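Local coordinates for maintenance of ploidy protein MOB1 (Saccharomyces cerevisiae, PDB 2HJN) that activates the protein kinase Dbf2 by binding to it, enabling its phosphorylation by Cdc15 in late anaphase within the mitotic exit network, at residues Asp74-Leu79 and Glu163-Arg168; Asn88-Leu93 and Arg179-Ile184; Tyr94-Glu99 and Asn190-Leu195. All blocks are in the same frame, centred on the assembly; numbering follows the deposited sequence.

Contact 1: Asp74-Leu79 and Glu163-Arg168; sequences DENEWL and EGFIQR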
loop_
_atom_site.group_PDB
_atom_site.type_symbol
_atom_site.label_atom_id
_atom_site.label_comp_id
_atom_site.label_asym_id
_atom_site.label_seq_id
_atom_site.Cartn_x
_atom_site.Cartn_y
_atom_site.Cartn_z
ATOM N N ASP A 74 19.567 17.929 16.141
ATOM C CA ASP A 74 20.163 18.585 14.996
ATOM C C ASP A 74 19.131 18.723 13.850
ATOM O O ASP A 74 18.451 17.742 13.504
ATOM C CB ASP A 74 21.426 17.834 14.542
ATOM C CG ASP A 74 22.070 18.476 13.313
ATOM O OD1 ASP A 74 22.168 17.795 12.254
ATOM O OD2 ASP A 74 22.430 19.682 13.396
ATOM N N GLU A 75 19.022 19.935 13.300
ATOM C CA GLU A 75 18.050 20.281 12.261
ATOM C C GLU A 75 18.218 19.496 10.946
ATOM O O GLU A 75 17.228 18.983 10.396
ATOM C CB GLU A 75 18.060 21.800 11.987
ATOM C CG GLU A 75 17.148 22.233 10.845
ATOM C CD GLU A 75 16.907 23.742 10.769
ATOM O OE1 GLU A 75 15.757 24.189 10.957
ATOM O OE2 GLU A 75 17.846 24.493 10.471
ATOM N N ASN A 76 19.459 19.444 10.439
ATOM C CA ASN A 76 19.847 18.574 9.296
ATOM C C ASN A 76 19.467 17.113 9.480
ATOM O O ASN A 76 18.973 16.476 8.532
ATOM C CB ASN A 76 21.354 18.646 9.042
ATOM C CG ASN A 76 21.779 19.959 8.427
ATOM O OD1 ASN A 76 20.945 20.767 7.992
ATOM N ND2 ASN A 76 23.097 20.192 8.393
ATOM N N GLU A 77 19.725 16.562 10.681
ATOM C CA GLU A 77 19.362 15.184 10.944
ATOM C C GLU A 77 17.853 14.948 10.921
ATOM O O GLU A 77 17.376 13.983 10.307
ATOM C CB GLU A 77 19.950 14.668 12.247
ATOM C CG GLU A 77 20.943 13.584 12.013
ATOM C CD GLU A 77 21.610 13.123 13.280
ATOM O OE1 GLU A 77 20.978 12.349 14.056
ATOM O OE2 GLU A 77 22.781 13.544 13.482
ATOM N N TRP A 78 17.140 15.829 11.620
ATOM C CA TRP A 78 15.689 15.850 11.679
ATOM C C TRP A 78 15.099 15.943 10.253
ATOM O O TRP A 78 14.229 15.147 9.873
ATOM C CB TRP A 78 15.262 17.040 12.556
ATOM C CG TRP A 78 13.789 17.167 12.832
ATOM C CD1 TRP A 78 12.954 18.126 12.358
ATOM C CD2 TRP A 78 12.994 16.300 13.651
ATOM N NE1 TRP A 78 11.685 17.924 12.844
ATOM C CE2 TRP A 78 11.679 16.814 13.640
ATOM C CE3 TRP A 78 13.272 15.151 14.398
ATOM C CZ2 TRP A 78 10.632 16.212 14.336
ATOM C CZ3 TRP A 78 12.233 14.549 15.107
ATOM C CH2 TRP A 78 10.932 15.074 15.059
ATOM N N LEU A 79 15.596 16.876 9.450
ATOM C CA LEU A 79 15.124 16.994 8.060
ATOM C C LEU A 79 15.508 15.782 7.158
ATOM O O LEU A 79 14.663 15.308 6.382
ATOM C CB LEU A 79 15.531 18.325 7.448
ATOM C CG LEU A 79 15.157 19.641 8.169
ATOM C CD1 LEU A 79 15.087 20.819 7.202
ATOM C CD2 LEU A 79 13.937 19.581 9.046
ATOM N N GLU A 163 27.720 21.922 3.343
ATOM C CA GLU A 163 27.180 23.263 3.493
ATOM C C GLU A 163 26.088 23.395 2.473
ATOM O O GLU A 163 26.223 22.883 1.355
ATOM C CB GLU A 163 28.258 24.366 3.297
ATOM C CG GLU A 163 29.209 24.506 4.499
ATOM C CD GLU A 163 30.134 25.737 4.417
ATOM O OE1 GLU A 163 29.606 26.883 4.557
ATOM O OE2 GLU A 163 31.369 25.531 4.228
ATOM N N GLY A 164 25.019 24.088 2.869
ATOM C CA GLY A 164 23.839 24.327 2.033
ATOM C C GLY A 164 22.874 23.138 1.980
ATOM O O GLY A 164 21.942 23.131 1.177
ATOM N N PHE A 165 23.115 22.131 2.812
ATOM C CA PHE A 165 22.305 20.900 2.815
ATOM C C PHE A 165 20.816 21.172 2.640
ATOM O O PHE A 165 20.213 20.621 1.752
ATOM C CB PHE A 165 22.560 20.073 4.072
ATOM C CG PHE A 165 21.758 18.770 4.145
ATOM C CD1 PHE A 165 22.039 17.688 3.279
ATOM C CD2 PHE A 165 20.770 18.617 5.105
ATOM C CE1 PHE A 165 21.319 16.496 3.358
ATOM C CE2 PHE A 165 20.043 17.416 5.199
ATOM C CZ PHE A 165 20.316 16.367 4.338
ATOM N N ILE A 166 20.223 22.024 3.480
ATOM C CA ILE A 166 18.766 22.227 3.424
ATOM C C ILE A 166 18.319 22.830 2.088
ATOM O O ILE A 166 17.341 22.404 1.492
ATOM C CB ILE A 166 18.282 23.069 4.580
ATOM C CG1 ILE A 166 18.447 22.285 5.856
ATOM C CG2 ILE A 166 16.808 23.346 4.453
ATOM C CD1 ILE A 166 18.471 23.148 7.085
ATOM N N GLN A 167 19.078 23.796 1.589
ATOM C CA GLN A 167 18.680 24.530 0.386
ATOM C C GLN A 167 19.006 23.792 -0.882
ATOM O O GLN A 167 18.241 23.849 -1.856
ATOM C CB GLN A 167 19.397 25.897 0.347
ATOM C CG GLN A 167 19.148 26.781 1.609
ATOM C CD GLN A 167 19.799 26.246 2.882
ATOM O OE1 GLN A 167 20.938 25.730 2.875
ATOM N NE2 GLN A 167 19.074 26.371 3.994
ATOM N N ARG A 168 20.155 23.123 -0.891
ATOM C CA ARG A 168 20.684 22.493 -2.097
ATOM C C ARG A 168 20.288 21.021 -2.249
ATOM O O ARG A 168 20.354 20.475 -3.349
ATOM C CB ARG A 168 22.185 22.591 -2.105
#
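In the helical Mob1/phocein fold this contact pairs the N-terminal first turns of two long helices, 75-97 and 165-187, with Asn76 and Ile166 facing each other at a CA-CA distance of 7.0 Å. Ile166 is the central residue, touching Glu75, Asn76 and Leu79. Its CD1 lies 3.6 Å from Asn76 OD1, while its CG1 sits 3.9 Å from Leu79 CD1, the two side chains crossing at about a right angle. Glu75, extended beyond CG, also crosses Ile166 at about a right angle, with OE2 3.7 Å from Ile166 CD1. No hydrogen bond spans the two segments, and the oxygens that touch Ile166 do so by van der Waals contact. Each helix start has an N-cap residue: Gly164 precedes one, and Asp74 the other, where Asp74 OD1 accepts from Glu77 N at 3.2 Å, met from above the carboxylate plane. Phe165 has CG anti to its own N (chi1 -180°), which sends the ring alongside Asn76; Phe161 and Phe153 meet the same ring. The amide of Asn76 and this ring run past each other in opposite directions, their planes 67° apart, and Asn76 OD1 stands at the ring edge, 3.6 Å from Phe165 CD2.

Contact 2: Asn88-Leu93 and Arg179-Ile184; sequences NQINML and RVYAHI. With ZN (zinc ion), chain B; SO4 (sulfate ion), chain C.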
loop_
_atom_site.group_PDB
_atom_site.type_symbol
_atom_site.label_atom_id
_atom_site.label_comp_id
_atom_site.label_asym_id
_atom_site.label_seq_id
_atom_site.Cartn_x
_atom_site.Cartn_y
_atom_site.Cartn_z
ATOM N N ASN A 88 9.322 7.202 1.541
ATOM C CA ASN A 88 8.788 5.861 1.764
ATOM C C ASN A 88 7.237 5.809 1.783
ATOM O O ASN A 88 6.643 4.849 1.287
ATOM C CB ASN A 88 9.409 5.208 3.064
ATOM C CG ASN A 88 10.787 4.553 2.850
ATOM O OD1 ASN A 88 11.149 4.142 1.760
ATOM N ND2 ASN A 88 11.535 4.384 3.961
ATOM N N GLN A 89 6.581 6.831 2.341
ATOM C CA GLN A 89 5.105 6.937 2.262
ATOM C C GLN A 89 4.628 7.077 0.799
ATOM O O GLN A 89 3.607 6.467 0.385
ATOM C CB GLN A 89 4.608 8.120 3.154
ATOM C CG GLN A 89 4.913 7.875 4.672
ATOM C CD GLN A 89 4.594 9.051 5.552
ATOM O OE1 GLN A 89 3.718 9.854 5.220
ATOM N NE2 GLN A 89 5.303 9.172 6.706
ATOM N N ILE A 90 5.364 7.844 -0.015
ATOM C CA ILE A 90 4.950 8.103 -1.445
ATOM C C ILE A 90 5.190 6.822 -2.275
ATOM O O ILE A 90 4.354 6.412 -3.065
ATOM C CB ILE A 90 5.708 9.309 -2.035
ATOM C CG1 ILE A 90 5.208 10.615 -1.435
ATOM C CG2 ILE A 90 5.538 9.372 -3.552
ATOM C CD1 ILE A 90 6.257 11.815 -1.632
ATOM N N ASN A 91 6.314 6.161 -2.015
ATOM C CA ASN A 91 6.586 4.827 -2.543
ATOM C C ASN A 91 5.466 3.805 -2.236
ATOM O O ASN A 91 5.018 3.086 -3.158
ATOM C CB ASN A 91 7.946 4.279 -2.009
ATOM C CG ASN A 91 8.327 2.983 -2.672
ATOM O OD1 ASN A 91 8.550 2.940 -3.905
ATOM N ND2 ASN A 91 8.389 1.897 -1.886
HETATM N N MSE A 92 5.006 3.755 -0.978
HETATM C CA MSE A 92 3.917 2.839 -0.592
HETATM C C MSE A 92 2.601 3.223 -1.277
HETATM O O MSE A 92 1.881 2.350 -1.807
HETATM C CB MSE A 92 3.772 2.761 0.951
HETATM C CG MSE A 92 2.529 1.912 1.432
HETATM SE SE MSE A 92 0.861 2.949 1.386
HETATM C CE MSE A 92 1.390 4.143 2.833
ATOM N N LEU A 93 2.317 4.520 -1.343
ATOM C CA LEU A 93 1.083 5.009 -1.984
ATOM C C LEU A 93 1.083 4.826 -3.521
ATOM O O LEU A 93 0.100 4.365 -4.086
ATOM C CB LEU A 93 0.809 6.452 -1.573
ATOM C CG LEU A 93 0.359 6.678 -0.104
ATOM C CD1 LEU A 93 0.590 8.138 0.246
ATOM C CD2 LEU A 93 -1.114 6.289 0.178
ATOM N N ARG A 179 5.182 16.898 -6.643
ATOM C CA ARG A 179 4.621 16.598 -7.977
ATOM C C ARG A 179 4.012 15.170 -8.068
ATOM O O ARG A 179 3.100 14.948 -8.855
ATOM C CB ARG A 179 5.719 16.740 -9.070
ATOM C CG ARG A 179 6.246 18.217 -9.179
ATOM C CD ARG A 179 7.445 18.500 -10.066
ATOM N NE ARG A 179 7.851 19.871 -9.763
ATOM C CZ ARG A 179 9.081 20.355 -9.832
ATOM N NH1 ARG A 179 10.072 19.589 -10.223
ATOM N NH2 ARG A 179 9.305 21.641 -9.515
ATOM N N VAL A 180 4.562 14.215 -7.300
ATOM C CA VAL A 180 4.017 12.819 -7.256
ATOM C C VAL A 180 2.680 12.826 -6.535
ATOM O O VAL A 180 1.711 12.218 -7.013
ATOM C CB VAL A 180 4.995 11.820 -6.584
ATOM C CG1 VAL A 180 4.403 10.397 -6.636
ATOM C CG2 VAL A 180 6.409 11.870 -7.291
ATOM N N TYR A 181 2.597 13.522 -5.404
ATOM C CA TYR A 181 1.278 13.683 -4.732
ATOM C C TYR A 181 0.272 14.331 -5.680
ATOM O O TYR A 181 -0.900 13.907 -5.726
ATOM C CB TYR A 181 1.365 14.582 -3.476
ATOM C CG TYR A 181 1.819 13.900 -2.204
ATOM C CD1 TYR A 181 1.051 12.912 -1.595
ATOM C CD2 TYR A 181 3.013 14.289 -1.589
ATOM C CE1 TYR A 181 1.490 12.319 -0.401
ATOM C CE2 TYR A 181 3.442 13.719 -0.433
ATOM C CZ TYR A 181 2.678 12.740 0.163
ATOM O OH TYR A 181 3.140 12.239 1.327
ATOM N N ALA A 182 0.733 15.328 -6.441
ATOM C CA ALA A 182 -0.190 16.044 -7.350
ATOM C C ALA A 182 -0.779 15.102 -8.412
ATOM O O ALA A 182 -1.992 15.158 -8.725
ATOM C CB ALA A 182 0.484 17.283 -8.006
ATOM N N HIS A 183 0.064 14.253 -9.001
ATOM C CA HIS A 183 -0.446 13.290 -10.007
ATOM C C HIS A 183 -1.466 12.292 -9.397
ATOM O O HIS A 183 -2.476 11.940 -10.040
ATOM C CB HIS A 183 0.710 12.538 -10.706
ATOM C CG HIS A 183 0.239 11.659 -11.821
ATOM N ND1 HIS A 183 -0.341 12.160 -12.970
ATOM C CD2 HIS A 183 0.118 10.311 -11.890
ATOM C CE1 HIS A 183 -0.763 11.155 -13.718
ATOM N NE2 HIS A 183 -0.498 10.021 -13.083
ATOM N N ILE A 184 -1.172 11.793 -8.189
ATOM C CA ILE A 184 -2.047 10.819 -7.515
ATOM C C ILE A 184 -3.438 11.390 -7.293
ATOM O O ILE A 184 -4.434 10.767 -7.637
ATOM C CB ILE A 184 -1.456 10.273 -6.117
ATOM C CG1 ILE A 184 -0.233 9.383 -6.312
ATOM C CG2 ILE A 184 -2.453 9.342 -5.371
ATOM C CD1 ILE A 184 0.599 9.225 -5.043
HETATM ZN ZN ZN B . -1.073 8.120 -13.877
HETATM S S SO4 C . 13.363 21.634 -9.697
HETATM O O1 SO4 C . 13.950 21.602 -8.353
HETATM O O2 SO4 C . 12.226 22.569 -9.631
HETATM O O3 SO4 C . 14.341 21.948 -10.726
HETATM O O4 SO4 C . 12.848 20.355 -10.151
#
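Ile90 meets two consecutive residues, Val180 and Tyr181, with different branches. Its CG2 presses against Val180 CG1 at 3.4 Å, closer than usual for two methyl carbons. The other branch, CG1 with CD1, crosses the Tyr181 side chain at about a right angle: CG1 lies 4.0 Å from the centroid of the Tyr181 ring and 28° off its normal, a CH-pi contact over one face, and CD1 comes to 3.6 Å from Tyr181 CE2. A turn further on, Leu93 CD1 approaches the same ring obliquely, 4.3 Å from Tyr181 CE1, and Leu93 CB faces Ile184 CD1. These residues join helices 75-97 and 165-187 in the core of the Mob1 helical bundle; the local axes run nearly parallel, 27° apart, at a closest approach of 10.9 Å. Outside this layer, Tyr181 OH is hydrogen-bonded to Ser204 OG on helix 198-214, which would restrain the hydroxyl end of the ring, and Met140 of helix 132-147 touches Ile90. His183 NE2 binds the zinc ion at 2.1 Å, together with Cys101, Cys106 and His188. Arg179 NH1 and NH2 each donate a nearly straight bond to a different oxygen of a sulfate, probably a crystallisation additive, which Arg175 also binds.

Contact 3: Tyr94-Glu99 and Asn190-Leu195; sequences YGSITE and NEILEL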
loop_
_atom_site.group_PDB
_atom_site.type_symbol
_atom_site.label_atom_id
_atom_site.label_comp_id
_atom_site.label_asym_id
_atom_site.label_seq_id
_atom_site.Cartn_x
_atom_site.Cartn_y
_atom_site.Cartn_z
ATOM N N TYR A 94 2.193 5.127 -4.202
ATOM C CA TYR A 94 2.261 4.849 -5.679
ATOM C C TYR A 94 2.218 3.386 -5.978
ATOM O O TYR A 94 1.560 2.927 -6.924
ATOM C CB TYR A 94 3.463 5.544 -6.356
ATOM C CG TYR A 94 3.101 6.179 -7.670
ATOM C CD1 TYR A 94 2.809 7.535 -7.747
ATOM C CD2 TYR A 94 3.014 5.428 -8.836
ATOM C CE1 TYR A 94 2.439 8.124 -8.950
ATOM C CE2 TYR A 94 2.655 6.024 -10.087
ATOM C CZ TYR A 94 2.371 7.365 -10.119
ATOM O OH TYR A 94 2.034 7.969 -11.298
ATOM N N GLY A 95 2.854 2.626 -5.135
ATOM C CA GLY A 95 2.881 1.188 -5.266
ATOM C C GLY A 95 1.512 0.578 -5.189
ATOM O O GLY A 95 1.271 -0.435 -5.805
ATOM N N SER A 96 0.618 1.148 -4.387
ATOM C CA SER A 96 -0.733 0.599 -4.257
ATOM C C SER A 96 -1.569 0.717 -5.549
ATOM O O SER A 96 -2.451 -0.120 -5.837
ATOM C CB SER A 96 -1.474 1.242 -3.062
ATOM O OG SER A 96 -1.961 2.534 -3.387
ATOM N N ILE A 97 -1.278 1.741 -6.344
ATOM C CA ILE A 97 -2.073 1.993 -7.552
ATOM C C ILE A 97 -1.290 1.842 -8.866
ATOM O O ILE A 97 -1.806 2.190 -9.942
ATOM C CB ILE A 97 -2.847 3.348 -7.477
ATOM C CG1 ILE A 97 -1.926 4.522 -7.083
ATOM C CG2 ILE A 97 -3.961 3.226 -6.474
ATOM C CD1 ILE A 97 -1.221 5.198 -8.229
ATOM N N THR A 98 -0.062 1.329 -8.765
ATOM C CA THR A 98 0.876 1.373 -9.904
ATOM C C THR A 98 0.366 0.699 -11.204
ATOM O O THR A 98 0.710 1.139 -12.352
ATOM C CB THR A 98 2.247 0.751 -9.526
ATOM O OG1 THR A 98 3.140 0.941 -10.616
ATOM C CG2 THR A 98 2.134 -0.788 -9.258
ATOM N N GLU A 99 -0.435 -0.350 -11.044
ATOM C CA GLU A 99 -1.002 -1.028 -12.222
ATOM C C GLU A 99 -2.032 -0.187 -12.969
ATOM O O GLU A 99 -2.394 -0.543 -14.074
ATOM C CB GLU A 99 -1.611 -2.404 -11.885
ATOM C CG GLU A 99 -0.633 -3.481 -11.455
ATOM C CD GLU A 99 -1.351 -4.827 -11.167
ATOM O OE1 GLU A 99 -1.922 -5.430 -12.086
ATOM O OE2 GLU A 99 -1.377 -5.254 -10.015
ATOM N N ASN A 190 -9.717 7.945 -7.440
ATOM C CA ASN A 190 -10.765 6.883 -7.452
ATOM C C ASN A 190 -10.262 5.499 -7.046
ATOM O O ASN A 190 -10.996 4.703 -6.469
ATOM C CB ASN A 190 -11.548 6.761 -8.791
ATOM C CG ASN A 190 -10.673 6.913 -10.070
ATOM O OD1 ASN A 190 -11.231 7.144 -11.156
ATOM N ND2 ASN A 190 -9.328 6.783 -9.959
ATOM N N GLU A 191 -8.998 5.244 -7.344
ATOM C CA GLU A 191 -8.398 3.914 -7.129
ATOM C C GLU A 191 -7.929 3.828 -5.688
ATOM O O GLU A 191 -8.028 2.805 -5.064
ATOM C CB GLU A 191 -7.273 3.688 -8.141
ATOM C CG GLU A 191 -7.793 3.375 -9.590
ATOM C CD GLU A 191 -7.165 4.254 -10.674
ATOM O OE1 GLU A 191 -6.298 5.084 -10.370
ATOM O OE2 GLU A 191 -7.537 4.121 -11.858
ATOM N N ILE A 192 -7.461 4.943 -5.164
ATOM C CA ILE A 192 -7.043 5.066 -3.787
ATOM C C ILE A 192 -8.285 4.780 -2.889
ATOM O O ILE A 192 -8.227 4.021 -1.913
ATOM C CB ILE A 192 -6.409 6.491 -3.556
ATOM C CG1 ILE A 192 -4.950 6.590 -4.124
ATOM C CG2 ILE A 192 -6.531 6.985 -2.043
ATOM C CD1 ILE A 192 -4.009 5.531 -3.475
ATOM N N LEU A 193 -9.399 5.389 -3.269
ATOM C CA LEU A 193 -10.716 5.196 -2.630
ATOM C C LEU A 193 -11.223 3.749 -2.677
ATOM O O LEU A 193 -11.680 3.201 -1.658
ATOM C CB LEU A 193 -11.732 6.145 -3.339
ATOM C CG LEU A 193 -12.986 6.675 -2.644
ATOM C CD1 LEU A 193 -12.641 7.323 -1.344
ATOM C CD2 LEU A 193 -13.711 7.684 -3.559
ATOM N N GLU A 194 -11.188 3.131 -3.856
ATOM C CA GLU A 194 -11.449 1.661 -4.004
ATOM C C GLU A 194 -10.701 0.769 -2.963
ATOM O O GLU A 194 -11.237 -0.254 -2.497
ATOM C CB GLU A 194 -11.058 1.240 -5.423
ATOM C CG GLU A 194 -11.398 -0.186 -5.858
ATOM C CD GLU A 194 -10.431 -0.769 -6.955
ATOM O OE1 GLU A 194 -10.152 -1.994 -6.833
ATOM O OE2 GLU A 194 -9.964 -0.031 -7.923
ATOM N N LEU A 195 -9.471 1.169 -2.617
ATOM C CA LEU A 195 -8.615 0.408 -1.703
ATOM C C LEU A 195 -8.698 0.930 -0.257
ATOM O O LEU A 195 -7.975 0.465 0.639
ATOM C CB LEU A 195 -7.176 0.440 -2.220
ATOM C CG LEU A 195 -6.875 -0.249 -3.566
ATOM C CD1 LEU A 195 -5.469 0.092 -4.055
ATOM C CD2 LEU A 195 -7.096 -1.780 -3.432
#
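This is a largely apolar contact beside the zinc site, where the C-terminal end of helix 75-97 packs against the short helix 189-194 and Leu195 just after it. The backbones are closest at Ile97 and Glu191, whose CA atoms are 6.6 Å apart. Ile97 is the hub, and its CG2 does the touching: it stands 3.7 Å from Glu191 CB, 3.8 Å from Ile192 CD1 and 4.2 Å from Leu195 CD1. Its chi1 of 51° puts CG1 between the backbone N and the carbonyl carbon and swings CG2 beside the N, toward helix 189-194; CD1 turns the other way and lies over the centre of the Tyr94 ring, on one face. Ile97 thus bridges its own helix and the neighbouring one. Ser96 adds two further contacts. Its OG is 3.6 Å from Ile192 CD1, and its carbonyl O is 3.5 Å from Leu195 CD1, both without a hydrogen bond across the contact. The OG is instead hydrogen-bonded to Leu93 O, back along its own helix. Glu191 meets Ile97 through its CB; its chain bends at chi2 (129°), and OE1 is hydrogen-bonded to His188 ND1. His188 is a zinc ligand, so Glu191 is in the second shell, consistent with orienting that imidazole. On the flank, Glu99 and Glu194 are hydrogen-bonded to His30 of the second subunit. The chemistry therefore divides along the Glu191 side chain: its CB belongs to the hydrocarbon packing around Ile97, whereas its carboxylate is placed to orient His188 and would be expected to make that imidazole a more electron-rich ligand.

In the fold
Contacts 1 and 2 join the same two helices, 75-97 and 165-187, near their starts and further along; their centres lie 22 Å apart and their nearest atoms about 11 Å. Contact 3 continues from the C-terminal end of helix 75-97 to helix 189-194, and lies about 33 Å from contact 1 between centres, on the opposite side of the chain's centre. Contacts 2 and 3 touch, with centres 11 Å apart: Tyr94 CD1 is 3.5 Å from Val180 CG1. Contact 2 holds the zinc ligand His183, while contact 3 approaches the site through Glu191, hydrogen-bonded to the ligand His188, and through Ile97, whose side chain is about 6 Å from the zinc ion. Both touch the second subunit, whereas contact 1 does not.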